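Local coordinates for DNA repair protein RAD7 (Saccharomyces cerevisiae, PDB 5ZB2), which takes part, as a component of the yeast global genome repair complex, in the nucleotide excision repair that removes damage from nontranscribed DNA, at residues L79-C84 with L105-C110; S130-G135 with E157-N162; L187-S192 with I213-N218. All blocks are in the same frame, centred on the assembly; numbering follows the deposited sequence.

Interaction 1: residues L79-C84 with L105-C110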
ATOM      1  N   LEU A  79     -10.258  16.279  11.249  1.00 42.93           N
ATOM      2  CA  LEU A  79     -10.914  15.708  10.080  1.00 41.73           C
ATOM      3  C   LEU A  79     -11.945  14.682  10.524  1.00 40.49           C
ATOM      4  O   LEU A  79     -11.662  13.841  11.386  1.00 38.35           O
ATOM      5  CB  LEU A  79      -9.892  15.055   9.139  1.00 40.81           C
ATOM      6  CG  LEU A  79     -10.470  14.357   7.905  1.00 39.46           C
ATOM      7  CD1 LEU A  79     -11.194  15.348   7.002  1.00 40.28           C
ATOM      8  CD2 LEU A  79      -9.371  13.629   7.141  1.00 38.75           C
ATOM      9  N   THR A  80     -13.134  14.750   9.925  1.00 35.55           N
ATOM     10  CA  THR A  80     -14.212  13.800  10.168  1.00 38.10           C
ATOM     11  C   THR A  80     -14.663  13.219   8.836  1.00 36.71           C
ATOM     12  O   THR A  80     -14.953  13.966   7.898  1.00 34.79           O
ATOM     13  CB  THR A  80     -15.400  14.473  10.877  1.00 38.98           C
ATOM     14  OG1 THR A  80     -14.993  14.925  12.171  1.00 42.80           O
ATOM     15  CG2 THR A  80     -16.576  13.509  11.029  1.00 37.06           C
ATOM     16  N   PHE A  81     -14.708  11.886   8.759  1.00 36.99           N
ATOM     17  CA  PHE A  81     -15.258  11.158   7.615  1.00 36.75           C
ATOM     18  C   PHE A  81     -16.478  10.391   8.106  1.00 36.02           C
ATOM     19  O   PHE A  81     -16.348   9.476   8.927  1.00 36.24           O
ATOM     20  CB  PHE A  81     -14.232  10.194   7.009  1.00 38.03           C
ATOM     21  CG  PHE A  81     -13.190  10.846   6.129  1.00 38.03           C
ATOM     22  CD1 PHE A  81     -13.350  12.134   5.641  1.00 38.36           C
ATOM     23  CD2 PHE A  81     -12.052  10.138   5.768  1.00 38.56           C
ATOM     24  CE1 PHE A  81     -12.387  12.705   4.822  1.00 40.05           C
ATOM     25  CE2 PHE A  81     -11.091  10.703   4.952  1.00 39.70           C
ATOM     26  CZ  PHE A  81     -11.258  11.988   4.479  1.00 39.97           C
ATOM     27  N   SER A  82     -17.660  10.751   7.598  1.00 37.20           N
ATOM     28  CA  SER A  82     -18.902  10.165   8.092  1.00 37.67           C
ATOM     29  C   SER A  82     -19.176   8.774   7.528  1.00 38.38           C
ATOM     30  O   SER A  82     -19.928   8.012   8.144  1.00 35.66           O
ATOM     31  CB  SER A  82     -20.081  11.088   7.772  1.00 42.42           C
ATOM     32  OG  SER A  82     -19.958  12.320   8.465  1.00 50.84           O
ATOM     33  N   ASP A  83     -18.593   8.422   6.382  1.00 35.16           N
ATOM     34  CA  ASP A  83     -18.773   7.079   5.824  1.00 36.59           C
ATOM     35  C   ASP A  83     -17.504   6.721   5.056  1.00 34.46           C
ATOM     36  O   ASP A  83     -17.330   7.162   3.918  1.00 32.01           O
ATOM     37  CB  ASP A  83     -20.001   7.012   4.925  1.00 37.63           C
ATOM     38  CG  ASP A  83     -20.251   5.612   4.374  1.00 37.14           C
ATOM     39  OD1 ASP A  83     -19.310   4.790   4.356  1.00 35.05           O
ATOM     40  OD2 ASP A  83     -21.391   5.334   3.951  1.00 38.13           O
ATOM     41  N   CYS A  84     -16.642   5.913   5.681  1.00 34.94           N
ATOM     42  CA  CYS A  84     -15.386   5.458   5.097  1.00 33.06           C
ATOM     43  C   CYS A  84     -15.486   4.077   4.472  1.00 33.33           C
ATOM     44  O   CYS A  84     -14.451   3.481   4.160  1.00 34.32           O
ATOM     45  CB  CYS A  84     -14.287   5.408   6.160  1.00 35.93           C
ATOM     46  SG  CYS A  84     -14.090   6.871   7.141  1.00 35.66           S
ATOM     47  N   LEU A 105      -9.141  12.816  14.593  1.00 38.89           N
ATOM     48  CA  LEU A 105      -9.573  12.070  13.419  1.00 37.49           C
ATOM     49  C   LEU A 105     -10.764  11.203  13.790  1.00 36.05           C
ATOM     50  O   LEU A 105     -10.725  10.478  14.789  1.00 33.98           O
ATOM     51  CB  LEU A 105      -8.438  11.202  12.863  1.00 36.03           C
ATOM     52  CG  LEU A 105      -8.755  10.404  11.596  1.00 34.71           C
ATOM     53  CD1 LEU A 105      -9.042  11.328  10.422  1.00 35.36           C
ATOM     54  CD2 LEU A 105      -7.602   9.476  11.275  1.00 36.08           C
ATOM     55  N   SER A 106     -11.820  11.288  12.988  1.00 35.68           N
ATOM     56  CA  SER A 106     -13.014  10.476  13.174  1.00 36.40           C
ATOM     57  C   SER A 106     -13.260   9.689  11.898  1.00 35.51           C
ATOM     58  O   SER A 106     -13.473  10.282  10.834  1.00 33.79           O
ATOM     59  CB  SER A 106     -14.223  11.345  13.517  1.00 35.64           C
ATOM     60  OG  SER A 106     -15.390  10.551  13.625  1.00 35.66           O
ATOM     61  N   LEU A 107     -13.235   8.361  12.009  1.00 33.59           N
ATOM     62  CA  LEU A 107     -13.440   7.449  10.883  1.00 35.78           C
ATOM     63  C   LEU A 107     -14.696   6.633  11.173  1.00 33.85           C
ATOM     64  O   LEU A 107     -14.655   5.665  11.940  1.00 34.53           O
ATOM     65  CB  LEU A 107     -12.221   6.547  10.678  1.00 35.32           C
ATOM     66  CG  LEU A 107     -10.882   7.261  10.477  1.00 36.43           C
ATOM     67  CD1 LEU A 107      -9.725   6.268  10.358  1.00 32.55           C
ATOM     68  CD2 LEU A 107     -10.933   8.164   9.252  1.00 36.55           C
ATOM     69  N   GLN A 108     -15.808   7.023  10.563  1.00 34.75           N
ATOM     70  CA  GLN A 108     -17.096   6.379  10.793  1.00 35.64           C
ATOM     71  C   GLN A 108     -17.384   5.405   9.656  1.00 33.72           C
ATOM     72  O   GLN A 108     -17.229   5.750   8.480  1.00 32.20           O
ATOM     73  CB  GLN A 108     -18.210   7.422  10.903  1.00 36.91           C
ATOM     74  CG  GLN A 108     -17.953   8.515  11.947  1.00 37.17           C
ATOM     75  CD  GLN A 108     -17.957   7.986  13.374  1.00 38.54           C
ATOM     76  OE1 GLN A 108     -18.934   7.393  13.831  1.00 37.11           O
ATOM     77  NE2 GLN A 108     -16.858   8.204  14.085  1.00 37.46           N
ATOM     78  N   MET A 109     -17.795   4.188  10.012  1.00 33.32           N
ATOM     79  CA  MET A 109     -18.028   3.125   9.037  1.00 34.71           C
ATOM     80  C   MET A 109     -16.726   2.771   8.317  1.00 35.29           C
ATOM     81  O   MET A 109     -16.640   2.788   7.086  1.00 34.06           O
ATOM     82  CB  MET A 109     -19.123   3.521   8.042  1.00 34.78           C
ATOM     83  CG  MET A 109     -20.421   3.986   8.704  1.00 36.29           C
ATOM     84  SD  MET A 109     -21.720   4.429   7.529  1.00 40.11           S
ATOM     85  CE  MET A 109     -22.072   2.831   6.796  1.00 38.78           C
ATOM     86  N   CYS A 110     -15.705   2.443   9.109  1.00 31.95           N
ATOM     87  CA  CYS A 110     -14.360   2.164   8.597  1.00 34.20           C
ATOM     88  C   CYS A 110     -14.099   0.657   8.553  1.00 31.23           C
ATOM     89  O   CYS A 110     -13.141   0.138   9.124  1.00 30.75           O
ATOM     90  CB  CYS A 110     -13.318   2.884   9.451  1.00 33.50           C
ATOM     91  SG  CYS A 110     -13.381   2.498  11.243  1.00 33.47           S
TER
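Met109 lies aslant against Asp83 just beyond the ends of two parallel strands. Its CB lies 3.9 Å from Asp83 OD1. CG comes near the carbonyl oxygen of Ser82. SD sits against the carboxylate, 3.7 Å from Asp83 CG, and CE ends near Asp83 OD2. The chain runs straight through chi2 and bends at chi3 (67°), which keeps the methyl beside the carboxylate. Asp83 OD1 accepts from the backbone N of Ser85; the thioether packs against the carboxylate.

The two segments are matching parts of successive leucine-rich repeats, and helix 89-98 lies between them in the chain. Strands 79-81 and 105-108 run parallel, 2° apart. Phe81 N donates to Ser106 O at 2.9 Å, and this bond is almost straight, at 173°. Ser106 N and Gln108 N donate in turn to Leu79 O and Phe81 O. Past the end of strand 78-81, Cys84 N donates to Gln108 O at 2.9 Å.

On the face of Leu79 and Phe81, apolar residues pair in register. Leu79 and Leu105 lie side by side, CD2 to CD1 at 4.0 Å. Leu107 CD2 touches both Phe81 CD2 and, at 4.0 Å, Cys84 SG. On the face of Thr80, Ser106 CB packs against Thr80 OG1. The bent side chain of Gln108 folds back, and its NE2 donates to Ser106 OG at 2.8 Å.

Interaction 2: residues S130-G135 with E157-N162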
ATOM      1  N   SER A 130      -6.813  12.429  19.378  1.00 38.06           N
ATOM      2  CA  SER A 130      -8.221  12.048  19.417  1.00 39.92           C
ATOM      3  C   SER A 130      -8.541  11.147  18.233  1.00 38.85           C
ATOM      4  O   SER A 130      -8.284  11.517  17.084  1.00 37.61           O
ATOM      5  CB  SER A 130      -9.120  13.288  19.385  1.00 40.44           C
ATOM      6  OG  SER A 130     -10.466  12.936  19.133  1.00 40.76           O
ATOM      7  N   LEU A 131      -9.111   9.975  18.513  1.00 37.14           N
ATOM      8  CA  LEU A 131      -9.489   9.030  17.465  1.00 34.86           C
ATOM      9  C   LEU A 131     -10.880   8.488  17.757  1.00 35.53           C
ATOM     10  O   LEU A 131     -11.127   7.957  18.846  1.00 35.19           O
ATOM     11  CB  LEU A 131      -8.478   7.881  17.363  1.00 36.52           C
ATOM     12  CG  LEU A 131      -8.627   6.946  16.155  1.00 34.53           C
ATOM     13  CD1 LEU A 131      -8.445   7.695  14.839  1.00 33.90           C
ATOM     14  CD2 LEU A 131      -7.646   5.785  16.239  1.00 35.96           C
ATOM     15  N   ASN A 132     -11.779   8.618  16.779  1.00 35.24           N
ATOM     16  CA  ASN A 132     -13.140   8.096  16.853  1.00 34.91           C
ATOM     17  C   ASN A 132     -13.335   7.109  15.709  1.00 32.62           C
ATOM     18  O   ASN A 132     -13.205   7.480  14.538  1.00 31.76           O
ATOM     19  CB  ASN A 132     -14.160   9.235  16.774  1.00 35.58           C
ATOM     20  CG  ASN A 132     -15.590   8.777  17.025  1.00 39.82           C
ATOM     21  OD1 ASN A 132     -15.962   7.640  16.728  1.00 35.90           O
ATOM     22  ND2 ASN A 132     -16.404   9.672  17.574  1.00 39.27           N
ATOM     23  N   LEU A 133     -13.636   5.855  16.047  1.00 30.92           N
ATOM     24  CA  LEU A 133     -13.800   4.791  15.062  1.00 34.63           C
ATOM     25  C   LEU A 133     -15.152   4.121  15.252  1.00 34.48           C
ATOM     26  O   LEU A 133     -15.495   3.710  16.366  1.00 35.13           O
ATOM     27  CB  LEU A 133     -12.685   3.748  15.183  1.00 31.67           C
ATOM     28  CG  LEU A 133     -11.237   4.232  15.082  1.00 32.73           C
ATOM     29  CD1 LEU A 133     -10.280   3.072  15.325  1.00 36.07           C
ATOM     30  CD2 LEU A 133     -10.957   4.880  13.736  1.00 30.00           C
ATOM     31  N   ASP A 134     -15.893   3.986  14.156  1.00 32.34           N
ATOM     32  CA  ASP A 134     -17.198   3.339  14.170  1.00 34.24           C
ATOM     33  C   ASP A 134     -17.205   2.197  13.155  1.00 33.25           C
ATOM     34  O   ASP A 134     -17.223   2.431  11.946  1.00 30.88           O
ATOM     35  CB  ASP A 134     -18.300   4.344  13.839  1.00 36.21           C
ATOM     36  CG  ASP A 134     -19.679   3.717  13.831  1.00 40.64           C
ATOM     37  OD1 ASP A 134     -19.819   2.580  14.328  1.00 35.98           O
ATOM     38  OD2 ASP A 134     -20.624   4.360  13.328  1.00 57.72           O
ATOM     39  N   GLY A 135     -17.172   0.983  13.641  1.00 32.55           N
ATOM     40  CA  GLY A 135     -17.169  -0.166  12.794  1.00 32.32           C
ATOM     41  C   GLY A 135     -15.845  -0.769  12.387  1.00 32.00           C
ATOM     42  O   GLY A 135     -15.803  -1.363  11.360  1.00 31.55           O
ATOM     43  N   GLU A 157      -8.647  11.284  23.737  1.00 37.44           N
ATOM     44  CA  GLU A 157     -10.039  11.068  23.360  1.00 38.27           C
ATOM     45  C   GLU A 157     -10.126   9.800  22.527  1.00 38.09           C
ATOM     46  O   GLU A 157      -9.452   9.683  21.498  1.00 36.03           O
ATOM     47  CB  GLU A 157     -10.587  12.268  22.580  1.00 38.37           C
ATOM     48  CG  GLU A 157     -12.029  12.126  22.159  1.00 40.11           C
ATOM     49  CD  GLU A 157     -12.633  13.441  21.703  1.00 44.20           C
ATOM     50  OE1 GLU A 157     -12.060  14.075  20.791  1.00 44.40           O
ATOM     51  OE2 GLU A 157     -13.673  13.845  22.264  1.00 49.60           O
ATOM     52  N   PHE A 158     -10.948   8.850  22.968  1.00 36.56           N
ATOM     53  CA  PHE A 158     -11.125   7.594  22.249  1.00 36.82           C
ATOM     54  C   PHE A 158     -12.590   7.194  22.301  1.00 37.10           C
ATOM     55  O   PHE A 158     -13.153   7.023  23.389  1.00 34.61           O
ATOM     56  CB  PHE A 158     -10.243   6.488  22.836  1.00 35.66           C
ATOM     57  CG  PHE A 158     -10.269   5.209  22.044  1.00 34.84           C
ATOM     58  CD1 PHE A 158      -9.668   5.138  20.796  1.00 35.33           C
ATOM     59  CD2 PHE A 158     -10.896   4.079  22.545  1.00 34.62           C
ATOM     60  CE1 PHE A 158      -9.693   3.967  20.060  1.00 34.00           C
ATOM     61  CE2 PHE A 158     -10.923   2.900  21.811  1.00 33.18           C
ATOM     62  CZ  PHE A 158     -10.317   2.847  20.570  1.00 33.05           C
ATOM     63  N   HIS A 159     -13.201   7.064  21.124  1.00 35.48           N
ATOM     64  CA  HIS A 159     -14.549   6.533  20.969  1.00 36.77           C
ATOM     65  C   HIS A 159     -14.495   5.397  19.960  1.00 35.76           C
ATOM     66  O   HIS A 159     -13.984   5.578  18.850  1.00 35.18           O
ATOM     67  CB  HIS A 159     -15.531   7.611  20.492  1.00 37.54           C
ATOM     68  CG  HIS A 159     -15.691   8.753  21.446  1.00 44.71           C
ATOM     69  ND1 HIS A 159     -16.909   9.100  21.992  1.00 41.39           N
ATOM     70  CD2 HIS A 159     -14.788   9.625  21.955  1.00 43.47           C
ATOM     71  CE1 HIS A 159     -16.750  10.137  22.796  1.00 42.32           C
ATOM     72  NE2 HIS A 159     -15.472  10.475  22.792  1.00 41.43           N
ATOM     73  N   ILE A 160     -15.003   4.226  20.350  1.00 34.00           N
ATOM     74  CA  ILE A 160     -15.097   3.079  19.456  1.00 34.62           C
ATOM     75  C   ILE A 160     -16.513   2.520  19.519  1.00 36.30           C
ATOM     76  O   ILE A 160     -17.137   2.496  20.587  1.00 34.72           O
ATOM     77  CB  ILE A 160     -14.058   1.991  19.799  1.00 36.06           C
ATOM     78  CG1 ILE A 160     -14.238   0.790  18.862  1.00 36.44           C
ATOM     79  CG2 ILE A 160     -14.173   1.580  21.264  1.00 34.03           C
ATOM     80  CD1 ILE A 160     -13.100  -0.184  18.900  1.00 37.15           C
ATOM     81  N   SER A 161     -17.015   2.056  18.374  1.00 33.08           N
ATOM     82  CA  SER A 161     -18.388   1.585  18.282  1.00 35.28           C
ATOM     83  C   SER A 161     -18.483   0.433  17.290  1.00 33.28           C
ATOM     84  O   SER A 161     -17.666   0.302  16.374  1.00 31.45           O
ATOM     85  CB  SER A 161     -19.337   2.712  17.857  1.00 36.54           C
ATOM     86  OG  SER A 161     -19.197   3.844  18.696  1.00 45.53           O
ATOM     87  N   ASN A 162     -19.501  -0.406  17.494  1.00 30.55           N
ATOM     88  CA  ASN A 162     -19.937  -1.408  16.520  1.00 35.17           C
ATOM     89  C   ASN A 162     -18.821  -2.395  16.158  1.00 33.87           C
ATOM     90  O   ASN A 162     -18.413  -2.518  15.001  1.00 31.08           O
ATOM     91  CB  ASN A 162     -20.488  -0.725  15.264  1.00 33.24           C
ATOM     92  CG  ASN A 162     -21.885  -0.189  15.469  1.00 34.69           C
ATOM     93  OD1 ASN A 162     -22.761  -0.896  15.959  1.00 32.73           O
ATOM     94  ND2 ASN A 162     -22.099   1.070  15.109  1.00 36.16           N
TER
HETATM   95  O   HOH W   1     -17.266   5.400  18.100  1.00 36.84           O
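Neighbouring parallel strands of the leucine-rich repeat array meet here, 130-134 beside 157-161, with helix 141-150 between them in the chain. A ladder of backbone bonds joins them. Leu133 N to His159 O is its shortest rung, 2.8 Å, while Ser161 N to Leu133 O is weak.

The face of Ser130, Asn132 and Asp134 is polar. Ser130 OG donates to Glu157 OE1 at 2.6 Å, on the anti side of the carboxylate. The other oxygen, Glu157 OE2, bonds to Ser184 OG, as does His159 NE2. Asn132 lays its amide across His159 CB, with amide and ring planes 20° apart. A water donates to Asn132 OD1 and Leu133 O and accepts from Ser161 OG at 2.6 Å. Asn132 OD1 also bonds to Gln108.

Asp134 has CG anti to its own N (chi1 180°), alongside Asn162. Asn162 ND2 donates to the syn lone pair of Asp134 OD1 at 2.8 Å, the two groups nearly coplanar. With an alanine at Asp134, the Asn162 amide would probably lose this acceptor and be freer to turn.

Leu131, Leu133, Phe158 and Ile160 point to the other face and pack on helix 141-150, the apolar interior typical of a leucine-rich repeat solenoid.

Interaction 3: residues L187-S192 with I213-N218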
ATOM      1  N   LEU A 187     -18.080   4.392  24.387  1.00 34.88           N
ATOM      2  CA  LEU A 187     -18.243   2.942  24.276  1.00 33.53           C
ATOM      3  C   LEU A 187     -19.676   2.683  23.841  1.00 35.82           C
ATOM      4  O   LEU A 187     -20.604   2.862  24.637  1.00 34.39           O
ATOM      5  CB  LEU A 187     -17.942   2.241  25.603  1.00 34.24           C
ATOM      6  CG  LEU A 187     -16.565   2.514  26.214  1.00 34.28           C
ATOM      7  CD1 LEU A 187     -16.477   1.982  27.646  1.00 36.51           C
ATOM      8  CD2 LEU A 187     -15.476   1.902  25.346  1.00 34.57           C
ATOM      9  N   SER A 188     -19.863   2.264  22.590  1.00 33.00           N
ATOM     10  CA  SER A 188     -21.201   2.157  22.013  1.00 36.88           C
ATOM     11  C   SER A 188     -21.330   0.853  21.245  1.00 35.62           C
ATOM     12  O   SER A 188     -20.572   0.608  20.301  1.00 32.71           O
ATOM     13  CB  SER A 188     -21.492   3.347  21.095  1.00 37.29           C
ATOM     14  OG  SER A 188     -22.605   3.074  20.259  1.00 53.31           O
ATOM     15  N   ARG A 189     -22.302   0.029  21.635  1.00 35.04           N
ATOM     16  CA  ARG A 189     -22.629  -1.198  20.912  1.00 36.88           C
ATOM     17  C   ARG A 189     -21.403  -2.107  20.797  1.00 36.35           C
ATOM     18  O   ARG A 189     -20.986  -2.512  19.708  1.00 35.14           O
ATOM     19  CB  ARG A 189     -23.204  -0.867  19.531  1.00 38.88           C
ATOM     20  CG  ARG A 189     -24.582  -0.227  19.574  1.00 43.39           C
ATOM     21  CD  ARG A 189     -25.209  -0.136  18.189  1.00 49.56           C
ATOM     22  NE  ARG A 189     -26.585   0.354  18.248  1.00 57.10           N
ATOM     23  CZ  ARG A 189     -27.649  -0.411  18.484  1.00 63.53           C
ATOM     24  NH1 ARG A 189     -27.512  -1.715  18.687  1.00 62.82           N
ATOM     25  NH2 ARG A 189     -28.861   0.132  18.520  1.00 59.19           N
ATOM     26  N   LEU A 190     -20.827  -2.422  21.959  1.00 35.82           N
ATOM     27  CA  LEU A 190     -19.665  -3.299  22.066  1.00 34.72           C
ATOM     28  C   LEU A 190     -20.119  -4.575  22.774  1.00 35.19           C
ATOM     29  O   LEU A 190     -20.176  -4.630  24.005  1.00 36.77           O
ATOM     30  CB  LEU A 190     -18.530  -2.595  22.803  1.00 34.66           C
ATOM     31  CG  LEU A 190     -18.142  -1.237  22.201  1.00 35.12           C
ATOM     32  CD1 LEU A 190     -17.105  -0.537  23.065  1.00 34.07           C
ATOM     33  CD2 LEU A 190     -17.623  -1.390  20.771  1.00 33.24           C
ATOM     34  N   ASP A 191     -20.431  -5.603  21.983  1.00 31.83           N
ATOM     35  CA  ASP A 191     -21.122  -6.779  22.503  1.00 36.72           C
ATOM     36  C   ASP A 191     -20.278  -7.583  23.484  1.00 35.33           C
ATOM     37  O   ASP A 191     -20.842  -8.339  24.281  1.00 34.22           O
ATOM     38  CB  ASP A 191     -21.560  -7.682  21.344  1.00 39.56           C
ATOM     39  CG  ASP A 191     -22.739  -7.111  20.566  1.00 42.58           C
ATOM     40  OD1 ASP A 191     -23.046  -5.908  20.712  1.00 40.02           O
ATOM     41  OD2 ASP A 191     -23.362  -7.874  19.802  1.00 49.13           O
ATOM     42  N   SER A 192     -18.953  -7.450  23.442  1.00 35.60           N
ATOM     43  CA  SER A 192     -18.064  -8.240  24.283  1.00 34.39           C
ATOM     44  C   SER A 192     -17.615  -7.502  25.538  1.00 34.26           C
ATOM     45  O   SER A 192     -16.841  -8.057  26.323  1.00 35.47           O
ATOM     46  CB  SER A 192     -16.831  -8.670  23.480  1.00 35.03           C
ATOM     47  OG  SER A 192     -17.182  -9.548  22.420  1.00 35.58           O
ATOM     48  N   ILE A 213     -21.754   6.142  26.780  1.00 33.54           N
ATOM     49  CA  ILE A 213     -21.966   4.703  26.927  1.00 33.92           C
ATOM     50  C   ILE A 213     -23.318   4.384  26.306  1.00 35.10           C
ATOM     51  O   ILE A 213     -24.334   4.958  26.710  1.00 31.67           O
ATOM     52  CB  ILE A 213     -21.932   4.238  28.394  1.00 33.27           C
ATOM     53  CG1 ILE A 213     -20.594   4.600  29.048  1.00 34.13           C
ATOM     54  CG2 ILE A 213     -22.181   2.734  28.470  1.00 31.58           C
ATOM     55  CD1 ILE A 213     -20.502   4.259  30.541  1.00 32.39           C
ATOM     56  N   GLU A 214     -23.339   3.470  25.332  1.00 33.63           N
ATOM     57  CA  GLU A 214     -24.571   3.160  24.618  1.00 34.69           C
ATOM     58  C   GLU A 214     -24.735   1.656  24.453  1.00 35.39           C
ATOM     59  O   GLU A 214     -23.793   0.960  24.064  1.00 34.43           O
ATOM     60  CB  GLU A 214     -24.595   3.832  23.242  1.00 37.09           C
ATOM     61  CG  GLU A 214     -24.246   5.304  23.264  1.00 37.01           C
ATOM     62  CD  GLU A 214     -24.438   5.964  21.910  1.00 40.94           C
ATOM     63  OE1 GLU A 214     -25.565   6.416  21.621  1.00 39.43           O
ATOM     64  OE2 GLU A 214     -23.465   6.021  21.129  1.00 43.98           O
ATOM     65  N   TYR A 215     -25.941   1.169  24.739  1.00 35.65           N
ATOM     66  CA  TYR A 215     -26.381  -0.188  24.441  1.00 38.35           C
ATOM     67  C   TYR A 215     -25.378  -1.241  24.902  1.00 38.25           C
ATOM     68  O   TYR A 215     -24.794  -1.953  24.077  1.00 36.86           O
ATOM     69  CB  TYR A 215     -26.664  -0.301  22.941  1.00 42.52           C
ATOM     70  CG  TYR A 215     -27.529   0.845  22.476  1.00 40.41           C
ATOM     71  CD1 TYR A 215     -28.845   0.947  22.895  1.00 42.32           C
ATOM     72  CD2 TYR A 215     -27.019   1.848  21.664  1.00 41.02           C
ATOM     73  CE1 TYR A 215     -29.640   2.003  22.507  1.00 41.53           C
ATOM     74  CE2 TYR A 215     -27.806   2.912  21.267  1.00 41.18           C
ATOM     75  CZ  TYR A 215     -29.120   2.984  21.694  1.00 44.08           C
ATOM     76  OH  TYR A 215     -29.923   4.035  21.309  1.00 44.34           O
ATOM     77  N   PRO A 216     -25.166  -1.381  26.209  1.00 37.54           N
ATOM     78  CA  PRO A 216     -24.373  -2.511  26.704  1.00 38.95           C
ATOM     79  C   PRO A 216     -25.074  -3.828  26.415  1.00 39.77           C
ATOM     80  O   PRO A 216     -26.304  -3.914  26.418  1.00 39.61           O
ATOM     81  CB  PRO A 216     -24.279  -2.246  28.210  1.00 39.47           C
ATOM     82  CG  PRO A 216     -25.507  -1.439  28.514  1.00 39.13           C
ATOM     83  CD  PRO A 216     -25.726  -0.575  27.305  1.00 37.77           C
ATOM     84  N   PHE A 217     -24.273  -4.867  26.165  1.00 39.42           N
ATOM     85  CA  PHE A 217     -24.836  -6.161  25.793  1.00 43.33           C
ATOM     86  C   PHE A 217     -25.667  -6.744  26.931  1.00 46.38           C
ATOM     87  O   PHE A 217     -26.822  -7.140  26.734  1.00 46.94           O
ATOM     88  CB  PHE A 217     -23.719  -7.123  25.390  1.00 42.50           C
ATOM     89  CG  PHE A 217     -24.215  -8.382  24.744  1.00 44.81           C
ATOM     90  CD1 PHE A 217     -24.699  -8.363  23.446  1.00 46.14           C
ATOM     91  CD2 PHE A 217     -24.204  -9.580  25.433  1.00 48.85           C
ATOM     92  CE1 PHE A 217     -25.159  -9.521  22.847  1.00 50.03           C
ATOM     93  CE2 PHE A 217     -24.661 -10.742  24.842  1.00 53.27           C
ATOM     94  CZ  PHE A 217     -25.142 -10.712  23.547  1.00 51.62           C
ATOM     95  N   ASN A 218     -25.093  -6.809  28.129  1.00 45.50           N
ATOM     96  CA  ASN A 218     -25.825  -7.188  29.332  1.00 50.88           C
ATOM     97  C   ASN A 218     -26.079  -5.918  30.136  1.00 48.37           C
ATOM     98  O   ASN A 218     -25.145  -5.318  30.681  1.00 45.17           O
ATOM     99  CB  ASN A 218     -25.051  -8.222  30.143  1.00 54.29           C
ATOM    100  CG  ASN A 218     -24.930  -9.551  29.420  1.00 64.86           C
ATOM    101  OD1 ASN A 218     -25.866  -9.994  28.754  1.00 73.80           O
ATOM    102  ND2 ASN A 218     -23.773 -10.191  29.541  1.00 73.96           N
TER
HETATM  103  O   HOH W   2     -21.569  -4.098  26.295  1.00 31.67           O
HETATM  104  O   HOH W   3     -21.692  -1.213  24.349  1.00 37.41           O
HETATM  105  O   HOH W   4     -23.978  -4.758  22.761  1.00 43.30           O
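Glu214 O is approached by both Arg189 N and water 3. Arg189 N is the firm donor, giving a nearly straight bond at 3.0 Å from above the carbonyl plane. Water 3 probably donates to the same oxygen, and it accepts from Leu190 N at 2.8 Å. The backbone N of the same residue, Glu214, donates to Leu187 O at 2.9 Å, in the carbonyl plane. These two direct bonds tie the end of strand 184-188 to the end of strand 210-214. Beside them, Ser188 CB packs against the side chain of Glu214, whose OE1 is held by Asn244.

Beyond the strands the two segments stay side by side, joined now by side chains and waters. The guanidinium of Arg189 lies flat on Tyr215. Its CZ stands 4.3 Å from the centroid of the Tyr215 ring, with the planes 25° apart, and Arg189 NH2 lies over the ring centre. This is a cation-pi stack. The extended run from CG to NE (chi2 -170°, chi3 174°) carries the charge out to the ring, and Arg189 CG also meets Tyr215 CD2.

Further on, Asp191 crosses Phe217. Asp191 CG is 3.7 Å from Phe217 CD1, while Asp191 O approaches Phe217 CB at 3.3 Å. Water 2 accepts from Phe217 N and probably donates to Leu190 O. Water 4 donates to Asp191 OD1 and Tyr215 O and lies at the edge of the Phe217 ring, in its plane. Short parallel strands that give way to stacked loops are typical of successive turns of a leucine-rich repeat solenoid.

In the fold
The three interactions follow one another along the chain, each closing before the next opens. All lie on the parallel strand ladder of the leucine-rich repeat part of Rad7. The centres of interactions 1 and 2 are about 9 Å apart. Those of interactions 2 and 3 are about 13 Å apart, and those of interactions 1 and 3 about 20 Å. Strands 104-108 and 130-134 are neighbours, so interactions 1 and 2 touch directly, and Leu107 N probably bonds to Asn132 O. Strands 157-161 and 184-188 are also neighbours, where Asn162 N probably bonds to Ser188 O. Interactions 1 and 3 do not touch. Repeat by repeat, such contacts build the curved solenoid that this fragment contributes to the repair protein.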